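Side-chain contacts in prolyl-ACP dehydrogenase (Oscillatoria sp., PDB 4IRN), which oxidises prolyl groups carried on an acyl carrier protein, a step in the biosynthesis of the cyanotoxin anatoxin-a, with FAD as its cofactor: residues Phe282-Ala287 against Ile394-Tyr399; Trp278-Ile283 against Ser403-Val408; Gly289-Leu294 against Leu358-Ala363. All coordinates share one frame; numbering follows the deposited sequence.

Contact 1: Phe282-Ala287 against Ile394-Tyr399; sequences FILAAA and IASKFY. With FAD (flavin-adenine dinucleotide), chain I.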
# COMPACT_ATOMS: atom_id res chain seq x y z
N PHE A 282 -7.89 24.86 0.82
CA PHE A 282 -7.84 25.44 2.16
C PHE A 282 -8.73 24.88 3.26
O PHE A 282 -8.51 25.21 4.43
CB PHE A 282 -7.87 26.98 2.07
CG PHE A 282 -6.81 27.51 1.14
CD1 PHE A 282 -5.47 27.51 1.51
CD2 PHE A 282 -7.14 27.95 -0.13
CE1 PHE A 282 -4.49 27.94 0.63
CE2 PHE A 282 -6.16 28.39 -1.01
CZ PHE A 282 -4.84 28.37 -0.62
N ILE A 283 -9.72 24.03 2.91
CA ILE A 283 -10.60 23.41 3.91
C ILE A 283 -9.82 22.46 4.85
O ILE A 283 -10.21 22.27 6.00
CB ILE A 283 -11.85 22.73 3.26
CG1 ILE A 283 -13.03 22.63 4.24
CG2 ILE A 283 -11.53 21.38 2.59
CD1 ILE A 283 -14.38 22.95 3.62
N LEU A 284 -8.70 21.89 4.35
CA LEU A 284 -7.86 20.94 5.08
C LEU A 284 -6.57 21.55 5.64
O LEU A 284 -5.69 20.81 6.09
CB LEU A 284 -7.57 19.70 4.20
CG LEU A 284 -8.77 18.79 3.86
CD1 LEU A 284 -8.31 17.61 3.03
CD2 LEU A 284 -9.46 18.28 5.12
N ALA A 285 -6.46 22.89 5.63
CA ALA A 285 -5.30 23.61 6.16
C ALA A 285 -5.16 23.32 7.66
O ALA A 285 -4.05 23.06 8.14
CB ALA A 285 -5.45 25.10 5.93
N ALA A 286 -6.29 23.32 8.39
CA ALA A 286 -6.35 23.05 9.82
C ALA A 286 -6.11 21.58 10.15
O ALA A 286 -5.58 21.29 11.22
CB ALA A 286 -7.67 23.51 10.38
N ALA A 287 -6.47 20.67 9.22
CA ALA A 287 -6.27 19.22 9.33
C ALA A 287 -4.78 18.88 9.46
O ALA A 287 -4.43 17.95 10.18
CB ALA A 287 -6.87 18.50 8.13
N ILE A 394 -12.58 11.00 8.12
CA ILE A 394 -13.24 10.33 6.99
C ILE A 394 -14.04 11.30 6.12
O ILE A 394 -13.96 11.22 4.90
CB ILE A 394 -14.05 9.09 7.43
CG1 ILE A 394 -13.11 8.02 8.03
CG2 ILE A 394 -14.88 8.50 6.27
CD1 ILE A 394 -13.75 7.03 8.90
N ALA A 395 -14.77 12.24 6.76
CA ALA A 395 -15.59 13.25 6.09
C ALA A 395 -14.86 13.94 4.94
O ALA A 395 -15.45 14.14 3.88
CB ALA A 395 -16.06 14.29 7.10
N SER A 396 -13.55 14.25 5.13
CA SER A 396 -12.66 14.91 4.17
C SER A 396 -12.52 14.17 2.85
O SER A 396 -12.16 14.78 1.85
CB SER A 396 -11.29 15.17 4.79
OG SER A 396 -10.56 13.96 4.99
N LYS A 397 -12.83 12.86 2.84
CA LYS A 397 -12.79 11.98 1.66
C LYS A 397 -14.07 12.13 0.83
O LYS A 397 -14.14 11.58 -0.28
CB LYS A 397 -12.57 10.52 2.07
CG LYS A 397 -11.19 10.26 2.65
CD LYS A 397 -10.93 8.81 2.93
CE LYS A 397 -10.29 8.10 1.77
NZ LYS A 397 -9.84 6.75 2.19
N PHE A 398 -15.08 12.88 1.35
CA PHE A 398 -16.37 13.09 0.69
C PHE A 398 -16.70 14.55 0.40
O PHE A 398 -17.14 14.85 -0.72
CB PHE A 398 -17.51 12.38 1.44
CG PHE A 398 -17.20 10.92 1.68
CD1 PHE A 398 -17.15 10.02 0.62
CD2 PHE A 398 -16.88 10.46 2.95
CE1 PHE A 398 -16.83 8.68 0.83
CE2 PHE A 398 -16.56 9.11 3.16
CZ PHE A 398 -16.53 8.24 2.10
N TYR A 399 -16.47 15.48 1.37
CA TYR A 399 -16.69 16.90 1.10
C TYR A 399 -15.56 17.45 0.24
O TYR A 399 -14.46 16.88 0.26
CB TYR A 399 -16.99 17.73 2.35
CG TYR A 399 -15.88 17.85 3.36
CD1 TYR A 399 -14.80 18.71 3.15
CD2 TYR A 399 -15.97 17.22 4.60
CE1 TYR A 399 -13.80 18.86 4.10
CE2 TYR A 399 -14.98 17.39 5.57
CZ TYR A 399 -13.89 18.19 5.31
OH TYR A 399 -12.92 18.34 6.27
PA FAD I . -21.56 10.09 -5.81
O1A FAD I . -21.19 11.36 -6.46
O2A FAD I . -22.98 9.55 -5.85
O5B FAD I . -20.71 8.91 -6.43
C5B FAD I . -20.80 7.59 -5.88
C4B FAD I . -19.43 6.98 -5.88
O4B FAD I . -19.02 6.74 -7.23
C3B FAD I . -18.34 7.82 -5.20
O3B FAD I . -17.80 7.10 -4.11
C2B FAD I . -17.30 8.13 -6.29
O2B FAD I . -16.02 7.69 -5.88
C1B FAD I . -17.73 7.28 -7.49
N9A FAD I . -17.77 8.01 -8.76
C8A FAD I . -18.76 8.85 -9.19
N7A FAD I . -18.51 9.41 -10.35
C5A FAD I . -17.27 8.91 -10.71
C6A FAD I . -16.43 9.13 -11.83
N6A FAD I . -16.74 9.94 -12.84
N1A FAD I . -15.25 8.48 -11.87
C2A FAD I . -14.93 7.66 -10.86
N3A FAD I . -15.64 7.37 -9.76
C4A FAD I . -16.80 8.03 -9.74
N1 FAD I . -22.28 19.67 -0.98
C2 FAD I . -22.70 20.97 -1.15
O2 FAD I . -23.09 21.38 -2.24
N3 FAD I . -22.70 21.85 -0.06
C4 FAD I . -22.32 21.53 1.22
O4 FAD I . -22.37 22.39 2.10
C4X FAD I . -21.89 20.14 1.40
N5 FAD I . -21.54 19.75 2.60
C5X FAD I . -21.19 18.42 2.78
C6 FAD I . -20.81 17.99 4.05
C7 FAD I . -20.43 16.67 4.29
C7M FAD I . -19.95 16.27 5.66
C8 FAD I . -20.45 15.74 3.23
C8M FAD I . -20.04 14.31 3.43
C9 FAD I . -20.84 16.16 1.96
C9A FAD I . -21.20 17.48 1.71
N10 FAD I . -21.59 17.94 0.42
C10 FAD I . -21.91 19.26 0.23
C1' FAD I . -21.72 16.97 -0.69
C2' FAD I . -20.35 16.39 -1.03
O2' FAD I . -19.58 17.30 -1.81
C3' FAD I . -20.50 15.04 -1.72
O3' FAD I . -19.97 14.02 -0.87
C4' FAD I . -19.83 14.94 -3.10
O4' FAD I . -20.40 15.93 -3.97
C5' FAD I . -19.88 13.55 -3.69
O5' FAD I . -21.24 13.18 -4.01
P FAD I . -21.82 11.77 -3.51
O1P FAD I . -21.35 11.43 -2.14
O2P FAD I . -23.27 12.07 -3.80
O3P FAD I . -21.31 10.45 -4.26
O HOH W 1 -12.24 20.75 7.55
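The phenol oxygen of Tyr399 and the backbone oxygen of Ile283 are tied together by one water, which lies 2.8 Å from Tyr399 OH and donates a hydrogen bond to Ile283 O over 3.0 Å. No direct hydrogen bond joins the segments, so apart from this bridge the contact is apolar. Ile283 meets the tyrosine ring at its edge: the CG2 methyl lies near the ring plane, 3.7 Å from Tyr399 CE1. Leu284 takes its place beside the hydroxyl end of the ring, where its CD2 branch is 3.6 Å from both Tyr399 OH and Ser396 CB. Ser396 thus offers its methylene to the leucine, while its OG bonds back to Ala393 O.

Tyr399 carries its ring carbon CG between the backbone N and the carbonyl carbon (chi1 65°), and from there the ring folds back over its own segment, with Ser396 CA under one face. Phe122 stacks on the ring as well, and together with the water bridge this should restrict how far the phenol can turn. The backbone is anchored in turn, since Ala395 O accepts from both Phe398 N and Tyr399 N.

Past the ring lies the cofactor. The ribityl hydroxyl O3' of FAD donates to Phe398 O over 3.0 Å, and Tyr399 CB lies 4.1 Å from FAD C8 on the dimethylbenzene part of the flavin. The arrangement belongs to the flavin site of the acyl-CoA dehydrogenase fold, where Phe398 and Tyr399 border the ribityl chain and the dimethylbenzene edge of the flavin.

Contact 2: Trp278-Ile283 against Ser403-Val408; sequences WERGFI and SEIQRV. With FAD (flavin-adenine dinucleotide), chain I.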
# COMPACT_ATOMS: atom_id res chain seq x y z
N TRP A 278 -10.57 27.37 -3.86
CA TRP A 278 -10.40 27.82 -2.47
C TRP A 278 -10.77 26.74 -1.48
O TRP A 278 -10.08 26.58 -0.47
CB TRP A 278 -11.20 29.10 -2.20
CG TRP A 278 -10.70 30.30 -2.97
CD1 TRP A 278 -11.23 30.81 -4.11
CD2 TRP A 278 -9.53 31.08 -2.67
NE1 TRP A 278 -10.47 31.87 -4.55
CE2 TRP A 278 -9.42 32.06 -3.68
CE3 TRP A 278 -8.56 31.04 -1.67
CZ2 TRP A 278 -8.39 33.00 -3.71
CZ3 TRP A 278 -7.54 31.98 -1.68
CH2 TRP A 278 -7.47 32.95 -2.69
N GLU A 279 -11.86 25.99 -1.77
CA GLU A 279 -12.35 24.93 -0.89
C GLU A 279 -11.34 23.79 -0.77
O GLU A 279 -10.81 23.58 0.31
CB GLU A 279 -13.71 24.42 -1.36
CG GLU A 279 -14.55 23.79 -0.26
CD GLU A 279 -15.87 23.22 -0.74
OE1 GLU A 279 -16.55 23.88 -1.57
OE2 GLU A 279 -16.25 22.12 -0.28
N ARG A 280 -11.04 23.11 -1.89
CA ARG A 280 -10.12 21.97 -1.94
C ARG A 280 -8.75 22.27 -1.36
O ARG A 280 -8.22 21.45 -0.61
CB ARG A 280 -9.98 21.42 -3.38
CG ARG A 280 -11.21 20.68 -3.85
CD ARG A 280 -11.17 20.42 -5.33
NE ARG A 280 -12.40 19.78 -5.79
CZ ARG A 280 -12.61 19.33 -7.03
NH1 ARG A 280 -11.67 19.46 -7.95
NH2 ARG A 280 -13.75 18.75 -7.34
N GLY A 281 -8.21 23.44 -1.66
CA GLY A 281 -6.89 23.85 -1.20
C GLY A 281 -6.79 24.32 0.23
O GLY A 281 -5.71 24.23 0.82
N PHE A 282 -7.89 24.86 0.82
CA PHE A 282 -7.84 25.44 2.16
C PHE A 282 -8.73 24.88 3.26
O PHE A 282 -8.51 25.21 4.43
CB PHE A 282 -7.87 26.98 2.07
CG PHE A 282 -6.81 27.51 1.14
CD1 PHE A 282 -5.47 27.51 1.51
CD2 PHE A 282 -7.14 27.95 -0.13
CE1 PHE A 282 -4.49 27.94 0.63
CE2 PHE A 282 -6.16 28.39 -1.01
CZ PHE A 282 -4.84 28.37 -0.62
N ILE A 283 -9.72 24.03 2.91
CA ILE A 283 -10.60 23.41 3.91
C ILE A 283 -9.82 22.46 4.85
O ILE A 283 -10.21 22.27 6.00
CB ILE A 283 -11.85 22.73 3.26
CG1 ILE A 283 -13.03 22.63 4.24
CG2 ILE A 283 -11.53 21.38 2.59
CD1 ILE A 283 -14.38 22.95 3.62
N SER A 403 -12.17 11.25 -3.37
CA SER A 403 -10.79 10.95 -3.78
C SER A 403 -10.71 10.57 -5.26
O SER A 403 -9.80 11.03 -5.96
CB SER A 403 -10.20 9.85 -2.89
OG SER A 403 -10.13 10.29 -1.54
N GLU A 404 -11.71 9.80 -5.75
CA GLU A 404 -11.85 9.35 -7.13
C GLU A 404 -12.05 10.53 -8.09
O GLU A 404 -11.45 10.54 -9.16
CB GLU A 404 -13.01 8.35 -7.26
CG GLU A 404 -12.81 7.04 -6.50
CD GLU A 404 -12.94 7.08 -4.99
OE1 GLU A 404 -13.91 7.71 -4.49
OE2 GLU A 404 -12.09 6.48 -4.30
N ILE A 405 -12.87 11.52 -7.69
CA ILE A 405 -13.16 12.73 -8.46
C ILE A 405 -11.91 13.56 -8.68
O ILE A 405 -11.67 13.98 -9.81
CB ILE A 405 -14.35 13.53 -7.85
CG1 ILE A 405 -15.69 12.88 -8.21
CG2 ILE A 405 -14.34 15.05 -8.19
CD1 ILE A 405 -15.87 12.39 -9.69
N GLN A 406 -11.11 13.76 -7.60
CA GLN A 406 -9.85 14.51 -7.64
C GLN A 406 -8.90 13.85 -8.64
O GLN A 406 -8.32 14.55 -9.47
CB GLN A 406 -9.16 14.55 -6.26
CG GLN A 406 -10.08 14.75 -5.06
CD GLN A 406 -10.48 16.18 -4.76
OE1 GLN A 406 -9.93 17.15 -5.29
NE2 GLN A 406 -11.30 16.33 -3.74
N ARG A 407 -8.79 12.50 -8.59
CA ARG A 407 -7.96 11.69 -9.49
C ARG A 407 -8.38 11.92 -10.93
O ARG A 407 -7.52 12.11 -11.79
CB ARG A 407 -8.07 10.20 -9.13
CG ARG A 407 -7.45 9.85 -7.78
CD ARG A 407 -7.64 8.39 -7.43
NE ARG A 407 -7.33 8.12 -6.03
CZ ARG A 407 -6.11 7.93 -5.56
NH1 ARG A 407 -5.05 8.01 -6.36
NH2 ARG A 407 -5.92 7.68 -4.27
N VAL A 408 -9.72 11.96 -11.19
CA VAL A 408 -10.29 12.21 -12.52
C VAL A 408 -9.92 13.64 -12.97
O VAL A 408 -9.49 13.81 -14.12
CB VAL A 408 -11.82 11.94 -12.56
CG1 VAL A 408 -12.47 12.48 -13.83
CG2 VAL A 408 -12.12 10.45 -12.40
PA FAD I . -21.56 10.09 -5.81
O1A FAD I . -21.19 11.36 -6.46
O2A FAD I . -22.98 9.55 -5.85
O5B FAD I . -20.71 8.91 -6.43
C5B FAD I . -20.80 7.59 -5.88
C4B FAD I . -19.43 6.98 -5.88
O4B FAD I . -19.02 6.74 -7.23
C3B FAD I . -18.34 7.82 -5.20
O3B FAD I . -17.80 7.10 -4.11
C2B FAD I . -17.30 8.13 -6.29
O2B FAD I . -16.02 7.69 -5.88
C1B FAD I . -17.73 7.28 -7.49
N9A FAD I . -17.77 8.01 -8.76
C8A FAD I . -18.76 8.85 -9.19
N7A FAD I . -18.51 9.41 -10.35
C5A FAD I . -17.27 8.91 -10.71
C6A FAD I . -16.43 9.13 -11.83
N6A FAD I . -16.74 9.94 -12.84
N1A FAD I . -15.25 8.48 -11.87
C2A FAD I . -14.93 7.66 -10.86
N3A FAD I . -15.64 7.37 -9.76
C4A FAD I . -16.80 8.03 -9.74
N1 FAD I . -22.28 19.67 -0.98
C2 FAD I . -22.70 20.97 -1.15
O2 FAD I . -23.09 21.38 -2.24
N3 FAD I . -22.70 21.85 -0.06
C4 FAD I . -22.32 21.53 1.22
O4 FAD I . -22.37 22.39 2.10
C4X FAD I . -21.89 20.14 1.40
N5 FAD I . -21.54 19.75 2.60
C5X FAD I . -21.19 18.42 2.78
C6 FAD I . -20.81 17.99 4.05
C7 FAD I . -20.43 16.67 4.29
C7M FAD I . -19.95 16.27 5.66
C8 FAD I . -20.45 15.74 3.23
C8M FAD I . -20.04 14.31 3.43
C9 FAD I . -20.84 16.16 1.96
C9A FAD I . -21.20 17.48 1.71
N10 FAD I . -21.59 17.94 0.42
C10 FAD I . -21.91 19.26 0.23
C1' FAD I . -21.72 16.97 -0.69
C2' FAD I . -20.35 16.39 -1.03
O2' FAD I . -19.58 17.30 -1.81
C3' FAD I . -20.50 15.04 -1.72
O3' FAD I . -19.97 14.02 -0.87
C4' FAD I . -19.83 14.94 -3.10
O4' FAD I . -20.40 15.93 -3.97
C5' FAD I . -19.88 13.55 -3.69
O5' FAD I . -21.24 13.18 -4.01
P FAD I . -21.82 11.77 -3.51
O1P FAD I . -21.35 11.43 -2.14
O2P FAD I . -23.27 12.07 -3.80
O3P FAD I . -21.31 10.45 -4.26
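A guanidinium and an amide meet here without a hydrogen bond between them: Gln406 OE1 lies over one face of the Arg280 guanidinium, with the two planes turned 64° apart. The amide oxygen sits beside the root of the group, 3.5 Å from Arg280 CD and 3.6 Å from Arg280 NE, as the two side chains run antiparallel alongside one another. Arg280 runs straight from CG to NE, whereas Gln406 bends at chi2 (-82°), and the bend carries its amide toward the arginine.

NE and NH1 of the arginine and the amide nitrogen of the glutamine bond to other groups. Arg280 NE bonds to Ser400 O and NH1 to Ser354 OG, while Gln406 NE2 makes weak bonds to the carbonyls of Ser400 and Gly401. Ser400 O, in the loop before helix 403-414, is thus shared by the two side chains.

Farther along, Arg280 NH2 passes Ile405 CG2 at 3.8 Å, the isoleucine side chain standing roughly perpendicular to the arginine. The other branch of this isoleucine leads to the cofactor, with Ile405 CD1 3.9 Å from FAD C5A of the adenine. Helix 403-414 thus faces helix 268-282 on one side and lines the adenosine part of the FAD pocket in this acyl-CoA dehydrogenase fold.

Contact 3: Gly289-Leu294 against Leu358-Ala363; sequences GTMERL and LYISEA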
# COMPACT_ATOMS: atom_id res chain seq x y z
N GLY A 289 -2.66 20.82 10.96
CA GLY A 289 -2.42 21.19 12.36
C GLY A 289 -2.79 20.08 13.31
O GLY A 289 -2.05 19.79 14.25
N THR A 290 -3.95 19.42 13.04
CA THR A 290 -4.47 18.27 13.79
C THR A 290 -3.48 17.10 13.68
O THR A 290 -3.22 16.43 14.68
CB THR A 290 -5.87 17.90 13.25
OG1 THR A 290 -6.71 19.05 13.28
CG2 THR A 290 -6.51 16.74 14.00
N MET A 291 -2.92 16.89 12.47
CA MET A 291 -1.93 15.86 12.18
C MET A 291 -0.66 16.09 13.00
O MET A 291 -0.08 15.11 13.49
CB MET A 291 -1.61 15.83 10.68
CG MET A 291 -2.74 15.28 9.81
SD MET A 291 -2.44 15.47 8.03
CE MET A 291 -1.19 14.26 7.79
N GLU A 292 -0.25 17.37 13.17
CA GLU A 292 0.91 17.76 13.97
C GLU A 292 0.65 17.44 15.45
O GLU A 292 1.55 16.95 16.13
CB GLU A 292 1.25 19.24 13.78
CG GLU A 292 2.65 19.63 14.24
CD GLU A 292 3.05 21.08 14.01
OE1 GLU A 292 3.05 21.51 12.83
OE2 GLU A 292 3.38 21.77 15.00
N ARG A 293 -0.59 17.71 15.95
CA ARG A 293 -0.98 17.43 17.33
C ARG A 293 -0.95 15.93 17.64
O ARG A 293 -0.38 15.55 18.67
CB ARG A 293 -2.36 18.04 17.70
CG ARG A 293 -2.74 17.83 19.18
CD ARG A 293 -4.05 18.48 19.59
NE ARG A 293 -5.20 17.83 18.97
CZ ARG A 293 -5.95 18.39 18.02
NH1 ARG A 293 -5.68 19.61 17.59
NH2 ARG A 293 -6.98 17.73 17.51
N LEU A 294 -1.52 15.10 16.76
CA LEU A 294 -1.53 13.64 16.91
C LEU A 294 -0.16 13.01 16.83
O LEU A 294 0.06 11.99 17.46
CB LEU A 294 -2.48 12.96 15.92
CG LEU A 294 -3.94 13.45 15.83
CD1 LEU A 294 -4.66 12.73 14.71
CD2 LEU A 294 -4.69 13.30 17.15
N LEU A 358 -6.77 15.66 -2.23
CA LEU A 358 -6.61 14.21 -2.40
C LEU A 358 -5.54 13.66 -1.44
O LEU A 358 -5.80 12.68 -0.75
CB LEU A 358 -6.31 13.84 -3.87
CG LEU A 358 -5.84 12.41 -4.21
CD1 LEU A 358 -6.96 11.39 -4.06
CD2 LEU A 358 -5.34 12.33 -5.62
N TYR A 359 -4.36 14.32 -1.38
CA TYR A 359 -3.28 13.90 -0.50
C TYR A 359 -3.61 14.05 0.99
O TYR A 359 -3.51 13.06 1.71
CB TYR A 359 -1.93 14.58 -0.84
CG TYR A 359 -0.80 13.98 -0.05
CD1 TYR A 359 -0.15 12.83 -0.49
CD2 TYR A 359 -0.46 14.47 1.21
CE1 TYR A 359 0.82 12.20 0.28
CE2 TYR A 359 0.49 13.83 2.01
CZ TYR A 359 1.14 12.70 1.53
OH TYR A 359 2.13 12.10 2.27
N ILE A 360 -3.94 15.26 1.44
CA ILE A 360 -4.22 15.58 2.84
C ILE A 360 -5.35 14.77 3.47
O ILE A 360 -5.20 14.34 4.60
CB ILE A 360 -4.31 17.12 3.09
CG1 ILE A 360 -3.03 17.83 2.58
CG2 ILE A 360 -4.57 17.42 4.59
CD1 ILE A 360 -3.05 19.32 2.50
N SER A 361 -6.47 14.55 2.72
CA SER A 361 -7.62 13.82 3.23
C SER A 361 -7.26 12.39 3.55
O SER A 361 -7.68 11.88 4.60
CB SER A 361 -8.77 13.87 2.23
OG SER A 361 -8.40 13.29 0.99
N GLU A 362 -6.48 11.75 2.67
CA GLU A 362 -6.03 10.37 2.84
C GLU A 362 -4.93 10.25 3.88
O GLU A 362 -4.89 9.27 4.62
CB GLU A 362 -5.60 9.75 1.52
CG GLU A 362 -6.76 9.44 0.59
CD GLU A 362 -6.38 9.04 -0.82
OE1 GLU A 362 -5.17 8.94 -1.16
OE2 GLU A 362 -7.32 8.77 -1.60
N ALA A 363 -4.02 11.23 3.91
CA ALA A 363 -2.92 11.31 4.86
C ALA A 363 -3.48 11.44 6.29
O ALA A 363 -3.00 10.76 7.21
CB ALA A 363 -2.06 12.52 4.54
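A chi1 of -72° that sets CG opposite the carbonyl carbon, one extended torsion (chi2 172°) and a final bend about the CG-SD bond (chi3 73°) deliver the methyl of Met291 to the neighbouring helix, where CE comes against Ala363. There the methyl lies 3.8 Å from Ala363 CB and 3.9 Å from Ala363 C, so it packs on both the small side chain and the backbone of the facing helix. The sulfur makes a looser approach, with Met291 SD 4.5 Å from Ile360 CG2.

Ile360 and Ala363 are three residues apart, and so lie roughly one helical turn from each other; the single methionine side chain touches both. The short alanine side chain lets the thioether end come close to the helix backbone, although the CA atoms of Met291 and Ala363 remain 8.7 Å apart. Trp364 and Ser367, further along helix 350-375, also touch Met291.

The interface is buried and wholly apolar between the two segments. Helix 316-344 also packs against it: Leu329 touches Met291, Ala332 touches Ile360, and Arg328 touches Ala363. Met291 therefore packs where helices 285-304, 316-344 and 350-375 meet, an arrangement characteristic of the C-terminal helical bundle of the acyl-CoA dehydrogenase fold.

Overall arrangement
Contacts 1 and 2 lie next to each other, with centres about 9 Å apart, and share Phe282 and Ile283, where helix 268-282 gives way to helix 285-304. Both touch the same FAD: contact 1 at the flavin and ribityl chain, contact 2 at the adenosine. Contact 3 lies away from the FAD site, its centre about 9 Å from that of contact 1 and about 14 Å from that of contact 2. It is nonetheless joined to both through helix 350-375: Leu284 CB of contact 1 packs 3.8 Å from Ile360 CG2, and Glu362 makes a weak ion pair with Arg407 of contact 2. The bundle core thus connects directly to the cofactor-lining segments.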